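Local structure of lipoprotein, putative (Bacillus anthracis, 4NOH) at residues 30-35 and 56-61; 44-49 and 94-99; 74-77 and 83-86; 152-155 and 159-162. The protein is of unknown function but, as a putative lipoprotein of an uncharacterised family, may bind lipid. One frame throughout, in Å; residues are numbered along the deposited sequence. Where two conformers were deposited one is given.

Contact 1: 30-35 and 56-61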
loop_
_atom_site.group_PDB
_atom_site.type_symbol
_atom_site.label_atom_id
_atom_site.label_comp_id
_atom_site.label_asym_id
_atom_site.label_seq_id
_atom_site.Cartn_x
_atom_site.Cartn_y
_atom_site.Cartn_z
ATOM N N ASN A 30 3.278 -8.747 -7.381
ATOM C CA ASN A 30 2.937 -7.443 -7.901
ATOM C C ASN A 30 3.800 -6.420 -7.181
ATOM O O ASN A 30 4.006 -6.508 -5.961
ATOM C CB ASN A 30 1.443 -7.115 -7.689
ATOM C CG ASN A 30 0.510 -8.104 -8.348
ATOM O OD1 ASN A 30 0.266 -9.190 -7.828
ATOM N ND2 ASN A 30 -0.083 -7.696 -9.462
ATOM N N LYS A 31 4.325 -5.464 -7.910
ATOM C CA LYS A 31 5.083 -4.362 -7.311
ATOM C C LYS A 31 4.393 -3.048 -7.643
ATOM O O LYS A 31 4.038 -2.767 -8.807
ATOM C CB LYS A 31 6.524 -4.343 -7.789
ATOM C CG LYS A 31 7.330 -5.532 -7.289
ATOM C CD LYS A 31 8.754 -5.520 -7.827
ATOM C CE LYS A 31 8.776 -5.561 -9.348
ATOM N NZ LYS A 31 10.155 -5.812 -9.854
ATOM N N PHE A 32 4.202 -2.239 -6.622
ATOM C CA PHE A 32 3.543 -0.939 -6.760
ATOM C C PHE A 32 4.478 0.111 -6.189
ATOM O O PHE A 32 5.028 -0.071 -5.110
ATOM C CB PHE A 32 2.212 -0.901 -5.984
ATOM C CG PHE A 32 1.268 -2.042 -6.281
ATOM C CD1 PHE A 32 0.510 -2.061 -7.444
ATOM C CD2 PHE A 32 1.138 -3.089 -5.384
ATOM C CE1 PHE A 32 -0.341 -3.109 -7.716
ATOM C CE2 PHE A 32 0.286 -4.150 -5.669
ATOM C CZ PHE A 32 -0.449 -4.151 -6.832
ATOM N N GLU A 33 4.668 1.210 -6.892
ATOM C CA GLU A 33 5.483 2.291 -6.395
ATOM C C GLU A 33 4.625 3.319 -5.662
ATOM O O GLU A 33 3.476 3.614 -6.036
ATOM C CB GLU A 33 6.181 2.991 -7.556
ATOM C CG GLU A 33 7.116 4.092 -7.138
ATOM C CD GLU A 33 7.618 4.899 -8.314
ATOM O OE1 GLU A 33 8.530 4.391 -9.001
ATOM O OE2 GLU A 33 7.135 6.043 -8.533
ATOM N N ALA A 34 5.181 3.874 -4.590
ATOM C CA ALA A 34 4.529 4.945 -3.872
ATOM C C ALA A 34 5.599 5.849 -3.280
ATOM O O ALA A 34 6.799 5.537 -3.343
ATOM C CB ALA A 34 3.624 4.390 -2.771
ATOM N N LYS A 35 5.179 6.983 -2.746
ATOM C CA LYS A 35 6.081 7.912 -2.074
ATOM C C LYS A 35 5.628 8.057 -0.624
ATOM O O LYS A 35 4.429 8.190 -0.350
ATOM C CB LYS A 35 6.071 9.256 -2.789
ATOM C CG LYS A 35 6.721 9.203 -4.156
ATOM C CD LYS A 35 6.564 10.450 -5.008
ATOM C CE LYS A 35 7.279 10.269 -6.343
ATOM N NZ LYS A 35 7.159 11.463 -7.236
ATOM N N VAL A 56 -6.371 -1.825 -6.887
ATOM C CA VAL A 56 -7.787 -2.244 -6.824
ATOM C C VAL A 56 -8.011 -3.545 -7.617
ATOM O O VAL A 56 -8.748 -4.408 -7.172
ATOM C CB VAL A 56 -8.737 -1.123 -7.304
ATOM C CG1 VAL A 56 -10.174 -1.612 -7.457
ATOM C CG2 VAL A 56 -8.711 0.047 -6.326
ATOM N N LYS A 57 -7.354 -3.682 -8.768
ATOM C CA LYS A 57 -7.498 -4.900 -9.568
ATOM C C LYS A 57 -6.930 -6.109 -8.843
ATOM O O LYS A 57 -7.357 -7.236 -9.130
ATOM C CB LYS A 57 -6.888 -4.729 -10.959
ATOM C CG LYS A 57 -7.707 -3.818 -11.849
ATOM C CD LYS A 57 -7.169 -3.713 -13.267
ATOM C CE LYS A 57 -5.808 -3.040 -13.296
ATOM N NZ LYS A 57 -5.343 -2.740 -14.677
ATOM N N GLU A 58 -6.003 -5.907 -7.894
ATOM C CA GLU A 58 -5.490 -7.026 -7.073
ATOM C C GLU A 58 -6.225 -7.158 -5.747
ATOM O O GLU A 58 -5.809 -7.928 -4.878
ATOM C CB GLU A 58 -3.994 -6.897 -6.788
ATOM C CG GLU A 58 -3.173 -6.733 -8.032
ATOM C CD GLU A 58 -3.437 -7.816 -9.046
ATOM O OE1 GLU A 58 -3.575 -9.003 -8.651
ATOM O OE2 GLU A 58 -3.515 -7.468 -10.238
ATOM N N ASN A 59 -7.313 -6.410 -5.582
ATOM C CA ASN A 59 -8.122 -6.440 -4.362
ATOM C C ASN A 59 -7.293 -6.082 -3.148
ATOM O O ASN A 59 -7.541 -6.585 -2.053
ATOM C CB ASN A 59 -8.818 -7.807 -4.164
ATOM C CG ASN A 59 -9.963 -8.045 -5.147
ATOM O OD1 ASN A 59 -10.151 -7.310 -6.097
ATOM N ND2 ASN A 59 -10.738 -9.084 -4.897
HETATM N N MSE A 60 -6.324 -5.177 -3.322
HETATM C CA MSE A 60 -5.405 -4.852 -2.225
HETATM C C MSE A 60 -5.714 -3.623 -1.442
HETATM O O MSE A 60 -5.094 -3.388 -0.414
HETATM C CB MSE A 60 -3.951 -4.834 -2.748
HETATM C CG MSE A 60 -3.339 -6.236 -2.762
HETATM SE SE MSE A 60 -3.293 -7.113 -0.953
HETATM C CE MSE A 60 -4.494 -8.579 -1.408
ATOM N N LEU A 61 -6.631 -2.806 -1.941
ATOM C CA LEU A 61 -7.144 -1.664 -1.187
ATOM C C LEU A 61 -8.427 -2.138 -0.555
ATOM O O LEU A 61 -9.388 -2.465 -1.244
ATOM C CB LEU A 61 -7.329 -0.426 -2.049
ATOM C CG LEU A 61 -6.044 0.327 -2.430
ATOM C CD1 LEU A 61 -6.350 1.350 -3.490
ATOM C CD2 LEU A 61 -5.455 1.041 -1.215
#

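Contact 2: 44-49 and 94-99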
loop_
_atom_site.group_PDB
_atom_site.type_symbol
_atom_site.label_atom_id
_atom_site.label_comp_id
_atom_site.label_asym_id
_atom_site.label_seq_id
_atom_site.Cartn_x
_atom_site.Cartn_y
_atom_site.Cartn_z
ATOM N N VAL A 44 2.105 9.412 5.464
ATOM C CA VAL A 44 1.152 9.261 4.349
ATOM C C VAL A 44 1.872 8.553 3.203
ATOM O O VAL A 44 2.988 8.914 2.849
ATOM C CB VAL A 44 0.532 10.604 3.907
ATOM C CG1 VAL A 44 1.566 11.599 3.464
ATOM C CG2 VAL A 44 -0.513 10.380 2.826
ATOM N N LEU A 45 1.218 7.535 2.654
ATOM C CA LEU A 45 1.758 6.752 1.548
ATOM C C LEU A 45 0.975 7.219 0.339
ATOM O O LEU A 45 -0.224 6.987 0.274
ATOM C CB LEU A 45 1.552 5.283 1.807
ATOM C CG LEU A 45 2.266 4.248 0.955
ATOM C CD1 LEU A 45 3.782 4.418 0.985
ATOM C CD2 LEU A 45 1.896 2.848 1.426
ATOM N N ILE A 46 1.667 7.843 -0.596
ATOM C CA ILE A 46 1.073 8.519 -1.756
ATOM C C ILE A 46 1.316 7.726 -3.040
ATOM O O ILE A 46 2.451 7.352 -3.359
ATOM C CB ILE A 46 1.682 9.925 -1.939
ATOM C CG1 ILE A 46 1.685 10.726 -0.618
ATOM C CG2 ILE A 46 0.917 10.699 -3.013
ATOM C CD1 ILE A 46 2.636 11.911 -0.588
HETATM N N MSE A 47 0.264 7.467 -3.784
HETATM C CA MSE A 47 0.461 6.816 -5.053
HETATM C C MSE A 47 -0.271 7.591 -6.098
HETATM O O MSE A 47 -1.025 8.529 -5.812
HETATM C CB MSE A 47 0.034 5.357 -5.026
HETATM C CG MSE A 47 -1.445 5.124 -4.817
HETATM SE SE MSE A 47 -1.797 3.293 -4.130
HETATM C CE MSE A 47 -1.934 3.671 -2.219
ATOM N N ASN A 48 0.018 7.251 -7.336
ATOM C CA ASN A 48 -0.675 7.864 -8.429
ATOM C C ASN A 48 -1.908 7.030 -8.792
ATOM O O ASN A 48 -2.078 5.876 -8.368
ATOM C CB ASN A 48 0.210 8.187 -9.643
ATOM C CG ASN A 48 0.763 6.971 -10.366
ATOM O OD1 ASN A 48 0.272 5.855 -10.268
ATOM N ND2 ASN A 48 1.780 7.214 -11.170
ATOM N N LYS A 49 -2.779 7.639 -9.601
ATOM C CA LYS A 49 -4.034 7.000 -10.015
ATOM C C LYS A 49 -3.787 5.671 -10.730
ATOM O O LYS A 49 -4.459 4.675 -10.468
ATOM C CB LYS A 49 -4.822 7.935 -10.921
ATOM C CG LYS A 49 -6.127 7.342 -11.397
ATOM C CD LYS A 49 -6.853 8.262 -12.343
ATOM C CE LYS A 49 -8.075 7.561 -12.895
ATOM N NZ LYS A 49 -8.806 8.412 -13.851
ATOM N N VAL A 94 -5.753 17.566 5.033
ATOM C CA VAL A 94 -4.531 16.931 4.581
ATOM C C VAL A 94 -4.080 17.640 3.315
ATOM O O VAL A 94 -4.774 17.581 2.304
ATOM C CB VAL A 94 -4.741 15.422 4.316
ATOM C CG1 VAL A 94 -3.498 14.783 3.737
ATOM C CG2 VAL A 94 -5.114 14.751 5.621
ATOM N N VAL A 95 -2.940 18.332 3.398
ATOM C CA VAL A 95 -2.369 19.055 2.273
ATOM C C VAL A 95 -1.067 18.406 1.856
ATOM O O VAL A 95 -0.155 18.221 2.663
ATOM C CB VAL A 95 -2.101 20.526 2.608
ATOM C CG1 VAL A 95 -1.460 21.231 1.421
ATOM C CG2 VAL A 95 -3.399 21.198 2.998
ATOM N N ILE A 96 -1.009 18.054 0.583
ATOM C CA ILE A 96 0.152 17.414 -0.001
ATOM C C ILE A 96 0.589 18.237 -1.197
ATOM O O ILE A 96 -0.183 18.452 -2.136
ATOM C CB ILE A 96 -0.171 15.957 -0.403
ATOM C CG1 ILE A 96 -0.563 15.170 0.842
ATOM C CG2 ILE A 96 1.015 15.303 -1.107
ATOM C CD1 ILE A 96 -0.946 13.747 0.562
ATOM N N ASP A 97 1.811 18.759 -1.117
ATOM C CA ASP A 97 2.380 19.572 -2.180
ATOM C C ASP A 97 1.439 20.754 -2.501
ATOM O O ASP A 97 1.171 21.060 -3.662
ATOM C CB ASP A 97 2.637 18.678 -3.409
ATOM C CG ASP A 97 3.649 19.273 -4.377
ATOM O OD1 ASP A 97 4.407 20.194 -3.976
ATOM O OD2 ASP A 97 3.713 18.798 -5.535
ATOM N N GLY A 98 0.926 21.391 -1.447
ATOM C CA GLY A 98 0.011 22.528 -1.568
ATOM C C GLY A 98 -1.417 22.222 -2.003
ATOM O O GLY A 98 -2.208 23.147 -2.207
ATOM N N LYS A 99 -1.767 20.938 -2.108
ATOM C CA LYS A 99 -3.098 20.523 -2.552
ATOM C C LYS A 99 -3.865 19.811 -1.422
ATOM O O LYS A 99 -3.330 18.898 -0.801
ATOM C CB LYS A 99 -2.960 19.560 -3.728
ATOM C CG LYS A 99 -2.217 20.128 -4.940
ATOM C CD LYS A 99 -2.989 21.248 -5.596
ATOM C CE LYS A 99 -2.273 21.729 -6.846
ATOM N NZ LYS A 99 -3.064 22.768 -7.551
#

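Contact 3: 74-77 and 83-86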
loop_
_atom_site.group_PDB
_atom_site.type_symbol
_atom_site.label_atom_id
_atom_site.label_comp_id
_atom_site.label_asym_id
_atom_site.label_seq_id
_atom_site.Cartn_x
_atom_site.Cartn_y
_atom_site.Cartn_z
ATOM N N ALA A 74 -13.865 -0.256 -6.858
ATOM C CA ALA A 74 -13.562 0.835 -7.764
ATOM C C ALA A 74 -12.778 1.850 -6.998
ATOM O O ALA A 74 -12.934 1.990 -5.789
ATOM C CB ALA A 74 -14.838 1.463 -8.287
ATOM N N LEU A 75 -11.897 2.548 -7.688
ATOM C CA LEU A 75 -11.160 3.606 -7.057
ATOM C C LEU A 75 -12.016 4.846 -7.196
ATOM O O LEU A 75 -12.540 5.101 -8.289
ATOM C CB LEU A 75 -9.853 3.844 -7.791
ATOM C CG LEU A 75 -8.924 4.853 -7.150
ATOM C CD1 LEU A 75 -8.354 4.306 -5.849
ATOM C CD2 LEU A 75 -7.818 5.162 -8.144
ATOM N N PRO A 76 -12.175 5.624 -6.117
ATOM C CA PRO A 76 -12.929 6.864 -6.292
ATOM C C PRO A 76 -12.296 7.773 -7.338
ATOM O O PRO A 76 -11.083 7.703 -7.589
ATOM C CB PRO A 76 -12.799 7.537 -4.929
ATOM C CG PRO A 76 -12.612 6.416 -3.980
ATOM C CD PRO A 76 -11.772 5.425 -4.714
ATOM N N ALA A 77 -13.099 8.650 -7.909
ATOM C CA ALA A 77 -12.615 9.599 -8.888
ATOM C C ALA A 77 -11.429 10.403 -8.358
ATOM O O ALA A 77 -11.436 10.866 -7.191
ATOM C CB ALA A 77 -13.726 10.548 -9.302
ATOM N N GLY A 83 -7.371 15.269 -5.424
ATOM C CA GLY A 83 -6.775 14.026 -4.951
ATOM C C GLY A 83 -7.559 13.540 -3.742
ATOM O O GLY A 83 -8.395 14.271 -3.229
ATOM N N ILE A 84 -7.266 12.326 -3.278
ATOM C CA ILE A 84 -8.028 11.741 -2.180
ATOM C C ILE A 84 -7.139 11.200 -1.109
ATOM O O ILE A 84 -5.970 10.896 -1.356
ATOM C CB ILE A 84 -8.940 10.573 -2.657
ATOM C CG1 ILE A 84 -8.152 9.377 -3.214
ATOM C CG2 ILE A 84 -9.941 11.098 -3.700
ATOM C CD1 ILE A 84 -8.993 8.166 -3.572
ATOM N N VAL A 85 -7.718 11.087 0.082
ATOM C CA VAL A 85 -6.981 10.496 1.193
ATOM C C VAL A 85 -7.850 9.512 1.933
ATOM O O VAL A 85 -9.049 9.728 2.106
ATOM C CB VAL A 85 -6.398 11.572 2.152
ATOM C CG1 VAL A 85 -7.487 12.477 2.751
ATOM C CG2 VAL A 85 -5.537 10.915 3.241
ATOM N N PHE A 86 -7.235 8.397 2.318
ATOM C CA PHE A 86 -7.842 7.375 3.140
ATOM C C PHE A 86 -7.174 7.423 4.515
ATOM O O PHE A 86 -5.957 7.432 4.607
ATOM C CB PHE A 86 -7.596 5.998 2.560
ATOM C CG PHE A 86 -8.218 5.779 1.199
ATOM C CD1 PHE A 86 -9.594 5.805 1.042
ATOM C CD2 PHE A 86 -7.422 5.449 0.103
ATOM C CE1 PHE A 86 -10.166 5.525 -0.184
ATOM C CE2 PHE A 86 -8.004 5.178 -1.131
ATOM C CZ PHE A 86 -9.367 5.240 -1.269
#

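Contact 4: 152-155 and 159-162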
loop_
_atom_site.group_PDB
_atom_site.type_symbol
_atom_site.label_atom_id
_atom_site.label_comp_id
_atom_site.label_asym_id
_atom_site.label_seq_id
_atom_site.Cartn_x
_atom_site.Cartn_y
_atom_site.Cartn_z
ATOM N N PRO A 152 7.746 -15.115 9.349
ATOM C CA PRO A 152 8.581 -14.595 10.438
ATOM C C PRO A 152 10.020 -14.294 10.018
ATOM O O PRO A 152 10.639 -13.402 10.579
ATOM C CB PRO A 152 8.542 -15.698 11.500
ATOM C CG PRO A 152 7.603 -16.731 11.027
ATOM C CD PRO A 152 7.116 -16.411 9.670
ATOM N N ASP A 153 10.536 -15.025 9.040
ATOM C CA ASP A 153 11.898 -14.785 8.565
ATOM C C ASP A 153 11.965 -13.435 7.857
ATOM O O ASP A 153 12.929 -12.684 8.027
ATOM C CB ASP A 153 12.392 -15.941 7.684
ATOM C CG ASP A 153 12.716 -17.225 8.498
ATOM O OD1 ASP A 153 12.882 -17.166 9.740
ATOM O OD2 ASP A 153 12.845 -18.305 7.889
ATOM N N ILE A 154 10.915 -13.109 7.102
ATOM C CA ILE A 154 10.845 -11.795 6.442
ATOM C C ILE A 154 10.763 -10.675 7.488
ATOM O O ILE A 154 11.428 -9.637 7.378
ATOM C CB ILE A 154 9.675 -11.727 5.445
ATOM C CG1 ILE A 154 9.961 -12.671 4.261
ATOM C CG2 ILE A 154 9.449 -10.292 4.988
ATOM C CD1 ILE A 154 8.818 -12.852 3.292
ATOM N N LYS A 155 9.957 -10.897 8.516
ATOM C CA LYS A 155 9.855 -9.929 9.604
ATOM C C LYS A 155 11.146 -9.758 10.397
ATOM O O LYS A 155 11.479 -8.646 10.785
ATOM C CB LYS A 155 8.700 -10.299 10.513
ATOM C CG LYS A 155 7.359 -9.872 9.954
ATOM C CD LYS A 155 7.206 -8.348 9.937
ATOM C CE LYS A 155 7.217 -7.760 11.337
ATOM N NZ LYS A 155 7.223 -6.267 11.407
ATOM N N LYS A 159 15.630 -6.807 4.992
ATOM C CA LYS A 159 15.457 -6.455 3.575
ATOM C C LYS A 159 14.269 -5.539 3.383
ATOM O O LYS A 159 14.347 -4.545 2.634
ATOM C CB LYS A 159 15.342 -7.712 2.719
ATOM C CG LYS A 159 16.613 -8.554 2.729
ATOM C CD LYS A 159 16.457 -9.835 1.928
ATOM C CE LYS A 159 17.696 -10.699 2.001
ATOM N NZ LYS A 159 17.416 -12.016 1.365
ATOM N N VAL A 160 13.162 -5.849 4.058
ATOM C CA VAL A 160 11.998 -4.977 3.973
ATOM C C VAL A 160 11.723 -4.354 5.332
ATOM O O VAL A 160 12.106 -4.899 6.378
ATOM C CB VAL A 160 10.754 -5.692 3.464
ATOM C CG1 VAL A 160 11.011 -6.222 2.068
ATOM C CG2 VAL A 160 10.313 -6.794 4.397
ATOM N N GLU A 161 11.077 -3.183 5.271
ATOM C CA GLU A 161 10.748 -2.353 6.449
ATOM C C GLU A 161 9.520 -2.837 7.235
ATOM O O GLU A 161 9.422 -2.613 8.458
ATOM C CB GLU A 161 10.544 -0.895 5.993
ATOM C CG GLU A 161 11.805 -0.315 5.342
ATOM C CD GLU A 161 11.683 1.102 4.824
ATOM O OE1 GLU A 161 10.776 1.846 5.242
ATOM O OE2 GLU A 161 12.542 1.481 3.995
ATOM N N GLU A 162 8.593 -3.502 6.539
ATOM C CA GLU A 162 7.373 -3.980 7.142
ATOM C C GLU A 162 6.767 -5.047 6.243
ATOM O O GLU A 162 7.028 -5.089 5.048
ATOM C CB GLU A 162 6.403 -2.799 7.296
ATOM C CG GLU A 162 5.075 -3.124 7.972
ATOM C CD GLU A 162 5.227 -3.734 9.359
ATOM O OE1 GLU A 162 4.979 -3.023 10.358
ATOM O OE2 GLU A 162 5.642 -4.916 9.469
HETATM O O HOH W 1 13.327 -8.665 5.518
HETATM O O HOH W 2 10.942 -6.862 8.060
#

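Contact 1: 30-35 and 56-61
The phenyl ring of F32 meets E58 at its edge, where CG of the glutamate lies in the ring plane, 3.9 Å from CZ. Next to it the amide of N30 meets the carboxylate of E58 from the opposite direction, the two planes turned 31° apart. The setting is a Schellman motif: helix 49-57 ends here, N59 is the C-prime residue with positive phi, and its N donates to V56 O at 2.9 Å, while M60 N turns back to M55. E58, the first residue to leave helical geometry, thus sits where the chain swings away and can send its side chain across to strand 26-39. That strand belongs to the mixed sheet, and the alternation along it puts both N30 and F32 on the face met by the helix end. F32 suits the buried place, since T51, K54 and M55 of the same helix also pack on it. A glutamate serves both neighbours: its methylene lies against the ring, and a bend at CB-CG (chi2 -53°) brings the acid group over to N30. Its carboxylate finds its ionic partner in the C-terminal K169, whose NZ forms a salt bridge with OE1. No hydrogen bond joins N30 to E58, although the amide remains close by: N30 ND2 lies 3.4 Å from E58 CD and 3.5 Å from E58 OE2.

Contact 2: 44-49 and 94-99
I96 reaches across to I46 and V44, its two branches sharing the work. CG2 meets I46 CD1 tip to tip at 3.8 Å, while CD1 touches V44 CG2 at 4.1 Å and also lies 4.2 Å from I46 CG1. The backbones remain well apart, with the CA atoms of I46 and I96 separated by 9.1 Å, so side chains alone span the interval. V44 and I46, two residues apart on strand 42-48, both face I96, whereas L45 between them points elsewhere. In I46, CD1 reaches I96 because the chain is extended beyond CG1 (chi2 161°). On the other side, I96 opens a beta hairpin: a type I' turn runs from I96 to K99, with D97 and G98 at its corners, both at positive phi, which glycine accepts readily. Paired backbone bonds, I96 N to K99 O at 2.8 Å and K99 N to I96 O at 2.9 Å, close it. V39 and A120, on inner strands of the mixed sheet, and the loop residue I130 also pack on I96. Three buried, branched aliphatic residues suit a place where nothing polar crosses; the contact therefore rests on dispersion and the exclusion of water, with shape rather than bond direction setting the fit.

Contact 3: 74-77 and 83-86
This is apolar packing of a loop against a sheet: the irregular segment 74-77, which follows strand 68-71, lies over the side chains of strand 84-86. P76 carries most of it. Its ring meets the end of I84, with CG 4.0 Å from I84 CD1, and CB and CD of the proline are each 4.1 Å from that same methyl. The two side chains cross at about a right angle, so the methyl abuts the row of ring carbons. I84 holds CG1 between its backbone N and carbonyl carbon (chi1 64°), and CG2 is thereby turned to A77, where it lies 3.8 Å from A77 O. F86, two residues along, adds its ring, and P76 CD sits at the ring edge, near its plane, 4.2 Å from CZ. A proline suits this position, offering a compact hydrocarbon surface while lacking an amide N-H to be satisfied. I84 and F86 are buried beta-strand residues, and E104 packs beside both as well as on P76. L75 turns to A52 and E53 of helix 49-57, so neighbouring residues of the loop meet different elements. The arrangement is that of a connection between two sheets folding back over the strand it leads into, here within a mixed beta-sheet fold.

Contact 4: 152-155 and 159-162
From CB, the side chain of K155 runs off helix 150-156 and curls toward E162. Bends at chi2 and chi3 (-68° and -64°) fold the methylenes round, so that CD and CE come to 3.8 and 3.7 Å from E162 OE2. At the tip NZ donates to E162 OE2 at 2.8 Å, a hydrogen-bonded salt bridge. The ammonium approaches the oxygen from its syn side, 21° out of the carboxylate plane. The glutamate helps by its own bend at chi2, which swings the acid group back to the helix although its CB starts out pointing away. K155 is exposed, and a long flexible lysine suits an exposed place from which its charge can reach across to the strand; K114 and Y115 pack on E162 as well. After the helix the chain turns and enters strand 162-166, an edge strand of the mixed sheet, at E162. E161 and E162 together face Y9 of strand 5-10, a classic beta bulge at the start of this edge strand. Deeper in, the contact is apolar: I154 CG2 meets V160 CG2 at 3.7 Å, two buried branched residues whose side chains also rest on T18 of helix 12-21. I6 and Y22 pack on I154, and M8 on V160. Water links the backbones beside them. One molecule donates to I154 O at 2.8 Å and accepts from V160 N at 3.2 Å; a second lies 2.9 Å from I154 O and 2.8 Å from V160 O.

Overall arrangement
All four contacts fall within one chain and reach or adjoin its mixed nine-strand sheet. Contacts 1 and 2, their centres 16 Å apart, use the neighbouring strands 26-39 and 42-48 and meet directly, with K35 O 2.8 Å from I46 N, a probable hydrogen bond. Their segments alternate along the chain. Contact 3 is nested inside the loop closed by contact 2, 11 Å away between centres, and touches contact 1 where V56 and L61 pack on the 74-75 region. Contact 4 comes last, about 26 Å from contact 2 between centres and across the chain's centre. The contacts thus run from one edge of the mixed sheet to the other, and contacts 1 and 3 also involve the start and the exit of the small three-stranded sheet.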